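Local structure of serpin-ZX (Arabidopsis thaliana, 3LE2) at residues Gly50-Thr55 with Leu309-Glu314. The protein inhibits proteases such as metacaspase-9 and RD21A, offering a reactive centre loop whose cleavage traps the target protease in a covalent complex. Sequence-based numbering, arbitrary orientation.
Sequences GSAGAT and LTEMVE
The carbonyl of G50 is pushed into the bend that residues L309-M312 make, and this contact illustrates how a single main-chain oxygen can organise the meeting of two irregular segments. The N-H of E311 reaches G50 O at 3.0 Å, but the bond is weak, its angle at the hydrogen only 128°. M312 N comes almost as near, yet its N-H is too poorly aimed to count as a hydrogen bond.

Aliphatic carbons crowd the same carbonyl. E311 CB packs against it, 3.2 Å from G50 O, while CB of M312 touches the oxygen as well. With CG of E311 anti to the carbonyl carbon (chi1 -61°), the side chain runs alongside the backbone of S51: CG lies 3.6 Å from S51 O and also brushes the methyl of A52. A bend at chi2 then carries the carboxylate away, leaving the aliphatic stem to do the touching; OE1 makes a weak, long ion pair with K109.

M312 extends its chain with CG anti to the backbone N (chi1 -160°) and bends at chi3, so that the terminal CE stands 4.1 Å from G50 CA. On the L309 side, one branch, CD2, meets S51 CB at 3.7 Å and lies more loosely beside T55 CG2. The S51 hydroxyl turns back to A48 O instead.

In the serpin body, the contact joins the turn between helices 37-49 and 54-63 to the loop preceding helix 316-319. L309 and M312 both rest on L167 of strand 167-176, and M312 also packs on F112 of helix 110-119.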
ATOM      1  N   GLY A  50       1.429  -9.191 -20.831  1.00 39.63           N
ATOM      2  CA  GLY A  50       2.374  -9.117 -21.930  1.00 44.94           C
ATOM      3  C   GLY A  50       3.288 -10.327 -21.983  1.00 45.01           C
ATOM      4  O   GLY A  50       4.308 -10.318 -22.655  1.00 46.20           O
ATOM      5  N   SER A  51       2.920 -11.380 -21.264  1.00 40.29           N
ATOM      6  CA  SER A  51       3.767 -12.561 -21.172  1.00 52.32           C
ATOM      7  C   SER A  51       3.009 -13.838 -21.521  1.00 45.91           C
ATOM      8  O   SER A  51       1.809 -13.815 -21.828  1.00 46.70           O
ATOM      9  CB  SER A  51       4.336 -12.692 -19.761  1.00 49.11           C
ATOM     10  OG  SER A  51       3.323 -13.089 -18.859  1.00 48.30           O
ATOM     11  N   ALA A  52       3.722 -14.954 -21.468  1.00 48.16           N
ATOM     12  CA  ALA A  52       3.082 -16.254 -21.609  1.00 57.16           C
ATOM     13  C   ALA A  52       3.972 -17.385 -21.115  1.00 51.62           C
ATOM     14  O   ALA A  52       5.111 -17.172 -20.683  1.00 51.11           O
ATOM     15  CB  ALA A  52       2.667 -16.495 -23.049  1.00 58.59           C
ATOM     16  N   GLY A  53       3.442 -18.596 -21.180  1.00 49.89           N
ATOM     17  CA  GLY A  53       4.205 -19.754 -20.772  1.00 50.83           C
ATOM     18  C   GLY A  53       4.437 -19.732 -19.279  1.00 45.26           C
ATOM     19  O   GLY A  53       3.610 -19.228 -18.526  1.00 45.77           O
ATOM     20  N   ALA A  54       5.575 -20.272 -18.860  1.00 44.91           N
ATOM     21  CA  ALA A  54       5.884 -20.422 -17.448  1.00 46.50           C
ATOM     22  C   ALA A  54       5.928 -19.071 -16.736  1.00 49.92           C
ATOM     23  O   ALA A  54       5.811 -19.005 -15.512  1.00 45.82           O
ATOM     24  CB  ALA A  54       7.195 -21.169 -17.272  1.00 39.63           C
ATOM     25  N   THR A  55       6.087 -17.998 -17.504  1.00 45.89           N
ATOM     26  CA  THR A  55       6.106 -16.666 -16.922  1.00 46.40           C
ATOM     27  C   THR A  55       4.695 -16.206 -16.582  1.00 44.62           C
ATOM     28  O   THR A  55       4.417 -15.825 -15.436  1.00 44.60           O
ATOM     29  CB  THR A  55       6.826 -15.639 -17.833  1.00 53.24           C
ATOM     30  OG1 THR A  55       8.201 -16.009 -17.952  1.00 45.14           O
ATOM     31  CG2 THR A  55       6.756 -14.232 -17.239  1.00 37.98           C
ATOM     32  N   LEU A 309       9.249 -11.714 -22.191  1.00 72.03           N
ATOM     33  CA  LEU A 309       7.931 -11.136 -22.357  1.00 59.22           C
ATOM     34  C   LEU A 309       7.648 -11.039 -23.847  1.00 62.48           C
ATOM     35  O   LEU A 309       7.877 -10.003 -24.488  1.00 54.14           O
ATOM     36  CB  LEU A 309       7.892  -9.768 -21.686  1.00 62.64           C
ATOM     37  CG  LEU A 309       8.338  -9.835 -20.223  1.00 51.03           C
ATOM     38  CD1 LEU A 309       8.796  -8.479 -19.724  1.00 46.82           C
ATOM     39  CD2 LEU A 309       7.208 -10.389 -19.367  1.00 50.77           C
ATOM     40  N   THR A 310       7.154 -12.147 -24.385  1.00 59.19           N
ATOM     41  CA  THR A 310       6.992 -12.314 -25.819  1.00 63.92           C
ATOM     42  C   THR A 310       5.679 -11.729 -26.325  1.00 64.51           C
ATOM     43  O   THR A 310       5.478 -11.592 -27.531  1.00 72.65           O
ATOM     44  CB  THR A 310       7.096 -13.801 -26.204  1.00 67.83           C
ATOM     45  OG1 THR A 310       6.212 -14.576 -25.380  1.00 59.50           O
ATOM     46  CG2 THR A 310       8.522 -14.296 -25.998  1.00 62.27           C
ATOM     47  N   GLU A 311       4.795 -11.371 -25.401  1.00 51.46           N
ATOM     48  CA  GLU A 311       3.518 -10.766 -25.771  1.00 56.19           C
ATOM     49  C   GLU A 311       3.490  -9.251 -25.559  1.00 51.64           C
ATOM     50  O   GLU A 311       2.436  -8.626 -25.606  1.00 48.89           O
ATOM     51  CB  GLU A 311       2.374 -11.418 -24.988  1.00 57.86           C
ATOM     52  CG  GLU A 311       2.218 -12.915 -25.253  1.00 65.29           C
ATOM     53  CD  GLU A 311       2.236 -13.245 -26.737  1.00 75.33           C
ATOM     54  OE1 GLU A 311       1.377 -12.719 -27.487  1.00 66.88           O
ATOM     55  OE2 GLU A 311       3.117 -14.029 -27.150  1.00 79.03           O
ATOM     56  N   MET A 312       4.645  -8.652 -25.329  1.00 48.32           N
ATOM     57  CA  MET A 312       4.657  -7.244 -24.972  1.00 50.80           C
ATOM     58  C   MET A 312       5.157  -6.350 -26.119  1.00 51.69           C
ATOM     59  O   MET A 312       4.609  -5.270 -26.376  1.00 44.35           O
ATOM     60  CB  MET A 312       5.489  -7.060 -23.712  1.00 41.47           C
ATOM     61  CG  MET A 312       5.214  -5.786 -22.958  1.00 54.56           C
ATOM     62  SD  MET A 312       6.250  -5.716 -21.484  1.00 46.95           S
ATOM     63  CE  MET A 312       5.380  -6.835 -20.373  1.00 47.91           C
ATOM     64  N   VAL A 313       6.190  -6.815 -26.815  1.00 56.46           N
ATOM     65  CA  VAL A 313       6.784  -6.054 -27.913  1.00 56.37           C
ATOM     66  C   VAL A 313       6.423  -6.633 -29.277  1.00 66.33           C
ATOM     67  O   VAL A 313       5.562  -7.509 -29.383  1.00 72.78           O
ATOM     68  CB  VAL A 313       8.309  -5.997 -27.795  1.00 49.28           C
ATOM     69  CG1 VAL A 313       8.709  -5.117 -26.631  1.00 44.39           C
ATOM     70  CG2 VAL A 313       8.870  -7.397 -27.639  1.00 60.90           C
ATOM     71  N   GLU A 314       7.087  -6.146 -30.320  1.00 67.73           N
ATOM     72  CA  GLU A 314       6.743  -6.552 -31.681  1.00 75.48           C
ATOM     73  C   GLU A 314       7.749  -7.521 -32.309  1.00 83.29           C
ATOM     74  O   GLU A 314       7.360  -8.443 -33.032  1.00 84.44           O
ATOM     75  CB  GLU A 314       6.534  -5.323 -32.566  1.00 67.98           C
ATOM     76  CG  GLU A 314       5.356  -4.467 -32.122  1.00 65.81           C
ATOM     77  CD  GLU A 314       5.178  -3.215 -32.958  1.00 71.91           C
ATOM     78  OE1 GLU A 314       6.047  -2.316 -32.888  1.00 82.53           O
ATOM     79  OE2 GLU A 314       4.158  -3.124 -33.678  1.00 83.48           O
TER